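PDB 7BM8: chromosome-partitioning protein ParB from Caulobacter vibrioides, which binds DNA at the chromosomal replication origin and takes part in chromosome partition, its spreading on DNA gated by CTP. Local coordinates for residues A[59-64]-A[95-100]; A[74-79]-A[108-113]; A[170-175]-A[195-200]. All coordinates share one frame; numbering follows the deposited sequence.

After strands 35-38 and 42-44 comes helix 55-68, and contact 1 closes a loop from it to helix 92-100. Strand 74-78 lies inside that loop, and contact 2 joins it to strand 105-110 further on, so the two closures cross: the chain meets 59-64, 74-79, 95-100 and 108-113 in that order. Together they tie the helices beside the bound CTP to the sheet of the ParB N-terminal domain, and they touch where W95 N packs against I74 CD1. Contact 3 follows in series, within the HTH domain, and closes a short loop around helix 177-185. Its centre is about 43 Å from that of contact 2, across the chain's centre.

Contact 1. Residues A[59-64]-A[95-100]; sequences EDLSNS and WRAAQR. With CTP (cytidine-5'-triphosphate), chain C.
Beside the CTP site of the ParB N-terminal domain, helix 55-68 packs on helix 92-100, and L61 and A97 meet where the two cross. The local axes pass 7.9 Å apart at a crossing angle of -64°, a close approach that the small residues S62 and A97 permit. The methyl of A97 points into the neighbouring helix, with its CB 3.4 Å from L61 CG. Next to it, S62 CB rests 3.3 Å from A97 O, while S62 OG turns back onto its own helix, within bonding distance of L58 O and E59 O. L61 has two tasks. With CG anti to the backbone N (chi1 -178°), its branch lies against A97, and its CD1 reaches the cytosine ring of the nucleotide, 3.6 Å from CTP C5. Three residues on, S64 OG takes a hydrogen bond from CTP N4 at 3.1 Å, so this helix reads the exocyclic amine of the base. At the outer end, E59 and R100 form a salt bridge, with OE1 of E59 2.9 Å from NH2 of R100. The side chains cross almost at right angles, and the carboxylate and guanidinium planes are 54° apart, as fits a pairing through one oxygen and one nitrogen rather than a flat two-pronged one. R100 NH1 has a second carboxylate, E55, which probably steadies its charge. L58 and I65 of helix 55-68 also touch A97, Q128 of the second subunit packs on L61, and on the far side of helix 92-100 W95 lies against strand 42-44.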
loop_
_atom_site.group_PDB
_atom_site.type_symbol
_atom_site.label_atom_id
_atom_site.label_comp_id
_atom_site.label_asym_id
_atom_site.label_seq_id
_atom_site.Cartn_x
_atom_site.Cartn_y
_atom_site.Cartn_z
ATOM N N GLU A 59 -6.678 -9.106 -11.105
ATOM C CA GLU A 59 -6.871 -8.777 -12.546
ATOM C C GLU A 59 -6.296 -7.381 -12.826
ATOM O O GLU A 59 -5.559 -7.233 -13.823
ATOM C CB GLU A 59 -8.355 -8.860 -12.915
ATOM C CG GLU A 59 -8.657 -8.526 -14.368
ATOM C CD GLU A 59 -7.974 -9.411 -15.396
ATOM O OE1 GLU A 59 -7.659 -10.571 -15.064
ATOM O OE2 GLU A 59 -7.756 -8.936 -16.529
ATOM N N ASP A 60 -6.616 -6.403 -11.973
ATOM C CA ASP A 60 -6.152 -4.995 -12.101
ATOM C C ASP A 60 -4.622 -4.952 -12.056
ATOM O O ASP A 60 -4.034 -4.202 -12.852
ATOM C CB ASP A 60 -6.727 -4.102 -11.000
ATOM C CG ASP A 60 -8.215 -3.837 -11.128
ATOM O OD1 ASP A 60 -8.756 -4.039 -12.235
ATOM O OD2 ASP A 60 -8.820 -3.422 -10.119
ATOM N N LEU A 61 -4.013 -5.718 -11.148
ATOM C CA LEU A 61 -2.541 -5.738 -10.940
ATOM C C LEU A 61 -1.864 -6.355 -12.170
ATOM O O LEU A 61 -0.895 -5.750 -12.676
ATOM C CB LEU A 61 -2.218 -6.516 -9.660
ATOM C CG LEU A 61 -0.740 -6.584 -9.274
ATOM C CD1 LEU A 61 -0.082 -5.215 -9.350
ATOM C CD2 LEU A 61 -0.569 -7.179 -7.884
ATOM N N SER A 62 -2.363 -7.504 -12.637
ATOM C CA SER A 62 -1.856 -8.216 -13.840
ATOM C C SER A 62 -1.949 -7.295 -15.063
ATOM O O SER A 62 -0.985 -7.272 -15.851
ATOM C CB SER A 62 -2.582 -9.521 -14.057
ATOM O OG SER A 62 -3.961 -9.391 -13.757
ATOM N N ASN A 63 -3.051 -6.549 -15.200
ATOM C CA ASN A 63 -3.239 -5.531 -16.268
ATOM C C ASN A 63 -2.144 -4.468 -16.135
ATOM O O ASN A 63 -1.419 -4.238 -17.122
ATOM C CB ASN A 63 -4.622 -4.877 -16.212
ATOM C CG ASN A 63 -5.751 -5.822 -16.569
ATOM O OD1 ASN A 63 -5.557 -6.775 -17.322
ATOM N ND2 ASN A 63 -6.936 -5.562 -16.039
ATOM N N SER A 64 -2.037 -3.863 -14.947
ATOM C CA SER A 64 -1.052 -2.808 -14.589
ATOM C C SER A 64 0.378 -3.297 -14.858
ATOM O O SER A 64 1.199 -2.491 -15.342
ATOM C CB SER A 64 -1.228 -2.381 -13.153
ATOM O OG SER A 64 -0.178 -1.515 -12.745
ATOM N N TRP A 95 3.825 -11.517 -7.933
ATOM C CA TRP A 95 4.259 -12.812 -8.526
ATOM C C TRP A 95 3.101 -13.475 -9.283
ATOM O O TRP A 95 3.318 -13.915 -10.431
ATOM C CB TRP A 95 4.812 -13.720 -7.425
ATOM C CG TRP A 95 5.149 -15.106 -7.875
ATOM C CD1 TRP A 95 6.023 -15.471 -8.856
ATOM C CD2 TRP A 95 4.633 -16.328 -7.318
ATOM N NE1 TRP A 95 6.079 -16.835 -8.956
ATOM C CE2 TRP A 95 5.240 -17.388 -8.023
ATOM C CE3 TRP A 95 3.725 -16.625 -6.294
ATOM C CZ2 TRP A 95 4.961 -18.723 -7.736
ATOM C CZ3 TRP A 95 3.450 -17.945 -6.013
ATOM C CH2 TRP A 95 4.064 -18.977 -6.723
ATOM N N ARG A 96 1.922 -13.546 -8.659
ATOM C CA ARG A 96 0.710 -14.189 -9.234
ATOM C C ARG A 96 0.179 -13.345 -10.400
ATOM O O ARG A 96 -0.209 -13.937 -11.431
ATOM C CB ARG A 96 -0.349 -14.388 -8.147
ATOM C CG ARG A 96 -0.078 -15.591 -7.256
ATOM C CD ARG A 96 -1.117 -15.757 -6.168
ATOM N NE ARG A 96 -0.926 -16.994 -5.422
ATOM C CZ ARG A 96 -1.603 -17.338 -4.330
ATOM N NH1 ARG A 96 -2.527 -16.534 -3.829
ATOM N NH2 ARG A 96 -1.347 -18.487 -3.732
ATOM N N ALA A 97 0.161 -12.020 -10.239
ATOM C CA ALA A 97 -0.252 -11.045 -11.274
ATOM C C ALA A 97 0.676 -11.165 -12.487
ATOM O O ALA A 97 0.163 -11.313 -13.613
ATOM C CB ALA A 97 -0.233 -9.650 -10.707
ATOM N N ALA A 98 1.992 -11.105 -12.258
ATOM C CA ALA A 98 3.038 -11.235 -13.299
ATOM C C ALA A 98 2.882 -12.578 -14.024
ATOM O O ALA A 98 3.075 -12.600 -15.257
ATOM C CB ALA A 98 4.407 -11.091 -12.682
ATOM N N GLN A 99 2.548 -13.649 -13.286
ATOM C CA GLN A 99 2.306 -15.011 -13.842
ATOM C C GLN A 99 1.172 -14.935 -14.870
ATOM O O GLN A 99 1.420 -15.268 -16.043
ATOM C CB GLN A 99 1.988 -16.021 -12.735
ATOM C CG GLN A 99 3.209 -16.789 -12.244
ATOM C CD GLN A 99 2.900 -17.815 -11.179
ATOM O OE1 GLN A 99 1.819 -17.833 -10.591
ATOM N NE2 GLN A 99 3.869 -18.677 -10.912
ATOM N N ARG A 100 -0.012 -14.488 -14.441
ATOM C CA ARG A 100 -1.204 -14.288 -15.309
ATOM C C ARG A 100 -0.829 -13.392 -16.493
ATOM O O ARG A 100 -1.206 -13.735 -17.628
ATOM C CB ARG A 100 -2.361 -13.686 -14.506
ATOM C CG ARG A 100 -2.996 -14.668 -13.534
ATOM C CD ARG A 100 -4.040 -14.041 -12.634
ATOM N NE ARG A 100 -5.233 -13.610 -13.353
ATOM C CZ ARG A 100 -6.414 -13.364 -12.787
ATOM N NH1 ARG A 100 -6.579 -13.508 -11.481
ATOM N NH2 ARG A 100 -7.434 -12.977 -13.533
HETATM N N1 CTP C . 3.127 -2.551 -8.000
HETATM C C2 CTP C . 4.221 -2.781 -8.843
HETATM N N3 CTP C . 4.054 -2.683 -10.183
HETATM C C4 CTP C . 2.855 -2.376 -10.695
HETATM C C5 CTP C . 1.727 -2.146 -9.855
HETATM C C6 CTP C . 1.904 -2.249 -8.528
HETATM O O2 CTP C . 5.318 -3.063 -8.339
HETATM N N4 CTP C . 2.750 -2.299 -12.014
HETATM C "C1'" CTP C . 3.344 -2.683 -6.535
HETATM C "C2'" CTP C . 2.587 -1.670 -5.679
HETATM O "O2'" CTP C . 3.257 -0.431 -5.723
HETATM C "C3'" CTP C . 2.682 -2.370 -4.319
HETATM C "C4'" CTP C . 2.567 -3.862 -4.687
HETATM O "O4'" CTP C . 2.866 -3.936 -6.108
HETATM O "O3'" CTP C . 3.924 -2.095 -3.684
HETATM C "C5'" CTP C . 1.234 -4.514 -4.405
HETATM O "O5'" CTP C . 0.999 -4.504 -2.973
HETATM P PA CTP C . 0.123 -5.625 -2.233
HETATM O O1A CTP C . 0.501 -5.653 -0.790
HETATM O O2A CTP C . -1.314 -5.455 -2.590
HETATM O O3A CTP C . 0.663 -6.970 -2.908
HETATM P PB CTP C . 2.142 -7.571 -2.867
HETATM O O1B CTP C . 2.585 -7.830 -4.264
HETATM O O2B CTP C . 2.959 -6.693 -1.971
HETATM O O3B CTP C . 1.900 -8.976 -2.145
HETATM P PG CTP C . 1.861 -9.319 -0.570
HETATM O O1G CTP C . 3.168 -10.000 -0.228
HETATM O O2G CTP C . 1.704 -7.978 0.120
HETATM O O3G CTP C . 0.666 -10.224 -0.390
#

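Contact 2. Residues A[74-79]-A[108-113]; sequences ILVRPS and IMVREL
R77 sends CG between its backbone N and carbonyl carbon (chi1 70°) and runs extended to the guanidinium, which brings NH1 to L113 O; in L75, CG lies anti to the backbone N (chi1 -178°) and CD1 comes to 3.4 Å from M109 O. Both residues sit on strand 74-78, which runs parallel to strand 105-110 within the mixed sheet of the ParB N-terminal domain. The backbones are joined by M109 N to I74 O, V76 N to M109 O and R111 N to V76 O, at 3.0, 3.1 and 3.2 Å, so the carbonyl of M109 and both polar groups of V76 are engaged. On one face of the sheet V76 CG2 packs 3.8 Å from V110 CG2 and also reaches I108 CB. Further along, P78 CD lies 3.7 Å from V110 CG1. The other face carries L75 and M109; L75 CD1 also meets R111 CG, the two side chains crossing at about a right angle, and I121 of helix 115-127 packs on L75. The guanidinium of R77 is gripped from several sides: NE bonds to Q87 of strand 86-88, NH1 forms a salt bridge with D115, and that same NH1 donates to L113 O at 2.9 Å, with the oxygen in the guanidinium plane but the nitrogen 39° out of the carbonyl plane.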
loop_
_atom_site.group_PDB
_atom_site.type_symbol
_atom_site.label_atom_id
_atom_site.label_comp_id
_atom_site.label_asym_id
_atom_site.label_seq_id
_atom_site.Cartn_x
_atom_site.Cartn_y
_atom_site.Cartn_z
ATOM N N ILE A 74 10.360 -7.789 -5.868
ATOM C CA ILE A 74 9.735 -8.782 -4.944
ATOM C C ILE A 74 10.806 -9.279 -3.966
ATOM O O ILE A 74 11.867 -9.736 -4.423
ATOM C CB ILE A 74 9.082 -9.931 -5.742
ATOM C CG1 ILE A 74 7.920 -9.416 -6.599
ATOM C CG2 ILE A 74 8.645 -11.060 -4.818
ATOM C CD1 ILE A 74 7.433 -10.397 -7.642
ATOM N N LEU A 75 10.526 -9.174 -2.665
ATOM C CA LEU A 75 11.449 -9.592 -1.581
ATOM C C LEU A 75 11.294 -11.098 -1.361
ATOM O O LEU A 75 10.153 -11.551 -1.115
ATOM C CB LEU A 75 11.137 -8.803 -0.306
ATOM C CG LEU A 75 12.049 -9.089 0.889
ATOM C CD1 LEU A 75 13.520 -8.962 0.513
ATOM C CD2 LEU A 75 11.717 -8.171 2.052
ATOM N N VAL A 76 12.409 -11.828 -1.455
ATOM C CA VAL A 76 12.478 -13.312 -1.318
ATOM C C VAL A 76 13.643 -13.669 -0.391
ATOM O O VAL A 76 14.600 -12.879 -0.317
ATOM C CB VAL A 76 12.651 -13.990 -2.689
ATOM C CG1 VAL A 76 11.508 -13.652 -3.630
ATOM C CG2 VAL A 76 13.994 -13.656 -3.325
ATOM N N ARG A 77 13.554 -14.826 0.270
ATOM C CA ARG A 77 14.696 -15.512 0.929
ATOM C C ARG A 77 14.965 -16.813 0.181
ATOM O O ARG A 77 14.060 -17.357 -0.453
ATOM C CB ARG A 77 14.398 -15.780 2.406
ATOM C CG ARG A 77 13.336 -16.840 2.660
ATOM C CD ARG A 77 13.185 -17.101 4.144
ATOM N NE ARG A 77 12.024 -17.919 4.463
ATOM C CZ ARG A 77 11.691 -18.316 5.687
ATOM N NH1 ARG A 77 12.430 -17.972 6.730
ATOM N NH2 ARG A 77 10.614 -19.063 5.866
ATOM N N PRO A 78 16.208 -17.348 0.222
ATOM C CA PRO A 78 16.488 -18.663 -0.348
ATOM C C PRO A 78 15.528 -19.686 0.273
ATOM O O PRO A 78 15.345 -19.639 1.477
ATOM C CB PRO A 78 17.948 -18.947 0.033
ATOM C CG PRO A 78 18.540 -17.577 0.293
ATOM C CD PRO A 78 17.399 -16.731 0.821
ATOM N N SER A 79 14.918 -20.543 -0.551
ATOM C CA SER A 79 13.879 -21.518 -0.126
ATOM C C SER A 79 14.433 -22.391 0.998
ATOM O O SER A 79 15.544 -22.904 0.896
ATOM C CB SER A 79 13.386 -22.351 -1.278
ATOM O OG SER A 79 12.631 -23.461 -0.814
ATOM N N ILE A 108 13.746 -9.380 -8.253
ATOM C CA ILE A 108 13.781 -9.937 -6.866
ATOM C C ILE A 108 14.930 -9.290 -6.089
ATOM O O ILE A 108 15.852 -8.758 -6.732
ATOM C CB ILE A 108 13.910 -11.476 -6.875
ATOM C CG1 ILE A 108 15.148 -11.951 -7.643
ATOM C CG2 ILE A 108 12.637 -12.116 -7.407
ATOM C CD1 ILE A 108 15.470 -13.417 -7.451
ATOM N N MET A 109 14.852 -9.346 -4.757
ATOM C CA MET A 109 15.961 -9.034 -3.818
ATOM C C MET A 109 16.078 -10.186 -2.819
ATOM O O MET A 109 15.097 -10.416 -2.078
ATOM C CB MET A 109 15.700 -7.737 -3.049
ATOM C CG MET A 109 15.664 -6.515 -3.934
ATOM S SD MET A 109 14.923 -5.098 -3.109
ATOM C CE MET A 109 13.299 -5.736 -2.699
ATOM N N VAL A 110 17.220 -10.880 -2.819
ATOM C CA VAL A 110 17.480 -12.067 -1.951
ATOM C C VAL A 110 18.174 -11.594 -0.671
ATOM O O VAL A 110 19.247 -10.976 -0.777
ATOM C CB VAL A 110 18.319 -13.133 -2.675
ATOM C CG1 VAL A 110 18.489 -14.379 -1.821
ATOM C CG2 VAL A 110 17.730 -13.489 -4.029
ATOM N N ARG A 111 17.570 -11.874 0.485
ATOM C CA ARG A 111 18.137 -11.603 1.831
ATOM C C ARG A 111 17.972 -12.870 2.685
ATOM O O ARG A 111 16.905 -13.505 2.594
ATOM C CB ARG A 111 17.442 -10.396 2.468
ATOM C CG ARG A 111 17.414 -9.138 1.607
ATOM C CD ARG A 111 18.735 -8.384 1.546
ATOM N NE ARG A 111 18.632 -7.133 0.794
ATOM C CZ ARG A 111 18.726 -7.011 -0.534
ATOM N NH1 ARG A 111 18.938 -8.065 -1.307
ATOM N NH2 ARG A 111 18.605 -5.819 -1.092
ATOM N N GLU A 112 19.003 -13.243 3.450
ATOM C CA GLU A 112 18.944 -14.343 4.452
ATOM C C GLU A 112 17.990 -13.911 5.568
ATOM O O GLU A 112 18.230 -12.847 6.154
ATOM C CB GLU A 112 20.335 -14.660 5.004
ATOM C CG GLU A 112 21.169 -15.538 4.086
ATOM C CD GLU A 112 20.747 -16.998 4.027
ATOM O OE1 GLU A 112 19.693 -17.340 4.609
ATOM O OE2 GLU A 112 21.473 -17.795 3.398
ATOM N N LEU A 113 16.932 -14.681 5.821
ATOM C CA LEU A 113 15.874 -14.320 6.802
ATOM C C LEU A 113 15.319 -15.593 7.449
ATOM O O LEU A 113 14.989 -16.537 6.703
ATOM C CB LEU A 113 14.766 -13.547 6.079
ATOM C CG LEU A 113 15.193 -12.262 5.369
ATOM C CD1 LEU A 113 14.136 -11.818 4.373
ATOM C CD2 LEU A 113 15.476 -11.153 6.369
#

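Contact 3. Residues A[170-175]-A[195-200]; sequences MRLLAL and AIAAAA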
loop_
_atom_site.group_PDB
_atom_site.type_symbol
_atom_site.label_atom_id
_atom_site.label_comp_id
_atom_site.label_asym_id
_atom_site.label_seq_id
_atom_site.Cartn_x
_atom_site.Cartn_y
_atom_site.Cartn_z
ATOM N N MET A 170 -13.076 10.955 -11.073
ATOM C CA MET A 170 -12.918 12.350 -11.569
ATOM C C MET A 170 -14.184 13.163 -11.266
ATOM O O MET A 170 -14.043 14.351 -10.904
ATOM C CB MET A 170 -12.636 12.370 -13.075
ATOM C CG MET A 170 -11.312 11.723 -13.441
ATOM S SD MET A 170 -10.752 12.134 -15.112
ATOM C CE MET A 170 -10.248 13.836 -14.868
ATOM N N ARG A 171 -15.364 12.541 -11.387
ATOM C CA ARG A 171 -16.690 13.177 -11.137
ATOM C C ARG A 171 -16.712 13.830 -9.749
ATOM O O ARG A 171 -17.458 14.812 -9.581
ATOM C CB ARG A 171 -17.825 12.153 -11.278
ATOM C CG ARG A 171 -18.237 11.882 -12.718
ATOM C CD ARG A 171 -19.104 10.643 -12.847
ATOM N NE ARG A 171 -20.402 10.806 -12.207
ATOM C CZ ARG A 171 -21.469 11.385 -12.758
ATOM N NH1 ARG A 171 -21.417 11.879 -13.986
ATOM N NH2 ARG A 171 -22.597 11.466 -12.073
ATOM N N LEU A 172 -15.918 13.313 -8.803
ATOM C CA LEU A 172 -15.826 13.812 -7.405
ATOM C C LEU A 172 -15.299 15.251 -7.375
ATOM O O LEU A 172 -15.612 15.955 -6.398
ATOM C CB LEU A 172 -14.910 12.889 -6.595
ATOM C CG LEU A 172 -15.400 11.453 -6.423
ATOM C CD1 LEU A 172 -14.325 10.593 -5.775
ATOM C CD2 LEU A 172 -16.684 11.416 -5.610
ATOM N N LEU A 173 -14.535 15.672 -8.388
ATOM C CA LEU A 173 -13.941 17.036 -8.469
ATOM C C LEU A 173 -15.054 18.074 -8.671
ATOM O O LEU A 173 -14.866 19.234 -8.242
ATOM C CB LEU A 173 -12.927 17.083 -9.618
ATOM C CG LEU A 173 -11.715 16.162 -9.475
ATOM C CD1 LEU A 173 -10.836 16.213 -10.717
ATOM C CD2 LEU A 173 -10.903 16.513 -8.236
ATOM N N ALA A 174 -16.166 17.668 -9.294
ATOM C CA ALA A 174 -17.351 18.515 -9.572
ATOM C C ALA A 174 -18.054 18.888 -8.259
ATOM O O ALA A 174 -18.519 20.037 -8.140
ATOM C CB ALA A 174 -18.289 17.790 -10.506
ATOM N N LEU A 175 -18.113 17.948 -7.312
ATOM C CA LEU A 175 -18.913 18.038 -6.062
ATOM C C LEU A 175 -18.516 19.284 -5.270
ATOM O O LEU A 175 -17.402 19.783 -5.412
ATOM C CB LEU A 175 -18.695 16.762 -5.241
ATOM C CG LEU A 175 -19.182 15.463 -5.885
ATOM C CD1 LEU A 175 -19.120 14.311 -4.893
ATOM C CD2 LEU A 175 -20.594 15.615 -6.434
ATOM N N ALA A 195 -19.481 5.378 -5.285
ATOM C CA ALA A 195 -20.945 5.141 -5.335
ATOM C C ALA A 195 -21.682 6.482 -5.449
ATOM O O ALA A 195 -22.511 6.625 -6.368
ATOM C CB ALA A 195 -21.386 4.370 -4.116
ATOM N N ILE A 196 -21.382 7.421 -4.545
ATOM C CA ILE A 196 -21.943 8.806 -4.526
ATOM C C ILE A 196 -21.753 9.441 -5.910
ATOM O O ILE A 196 -22.705 10.086 -6.388
ATOM C CB ILE A 196 -21.285 9.652 -3.416
ATOM N N ALA A 197 -20.577 9.249 -6.522
ATOM C CA ALA A 197 -20.179 9.795 -7.842
ATOM C C ALA A 197 -21.075 9.226 -8.948
ATOM O O ALA A 197 -21.513 10.015 -9.812
ATOM C CB ALA A 197 -18.725 9.483 -8.119
ATOM N N ALA A 198 -21.318 7.911 -8.930
ATOM C CA ALA A 198 -22.092 7.166 -9.952
ATOM C C ALA A 198 -23.539 7.678 -10.015
ATOM O O ALA A 198 -24.121 7.660 -11.119
ATOM C CB ALA A 198 -22.046 5.687 -9.652
ATOM N N ALA A 199 -24.093 8.114 -8.877
ATOM C CA ALA A 199 -25.493 8.582 -8.719
ATOM C C ALA A 199 -25.790 9.718 -9.707
ATOM O O ALA A 199 -24.910 10.588 -9.893
ATOM C CB ALA A 199 -25.734 9.025 -7.296
ATOM N N ALA A 200 -26.988 9.703 -10.305
ATOM C CA ALA A 200 -27.511 10.744 -11.222
ATOM C C ALA A 200 -27.572 12.087 -10.484
ATOM O O ALA A 200 -27.208 13.111 -11.093
ATOM C CB ALA A 200 -28.866 10.339 -11.750
#
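Within the HTH domain, R171, on helix 163-171, reaches across to the C-terminal end of helix 190-198, where A197 and A199 offer their carbonyls. The sequence and position of helix 163-171, just after helix 152-159, are consistent with the second helix of a helix-turn-helix. Hydrogen bonds carry the polar part. The long arm of R171 bends at its third torsion (chi3 67°), which turns the guanidinium so that one edge confronts A197 O. That one oxygen takes bonds from two nitrogens of the same edge, NE of R171 at 2.8 Å and NH2 of R171 at 2.9 Å from A197 O. The oxygen lies practically in the guanidinium plane, but the two donors reach it differently: NH2 arrives nearly along the C=O axis, whereas NE stands 50° out of the carbonyl plane. NH2 also makes a weak bond to A199 O, at 3.3 Å. Since A199 is where the chain leaves helical geometry, a positive group here faces the carbonyl end of the helix and would probably be favoured by its dipole. Apolar contact is modest. L172, next along the chain, turns its CD2 methyl to A197 CB at 3.8 Å, and the same alanine has its CB 4.2 Å from R171 CB, so this buried alanine is touched by both residues. L172 also packs on V134 of helix 134-148, and its carbonyl accepts a hydrogen bond from Q180 of helix 177-185, the helix that lies between the two segments along the chain.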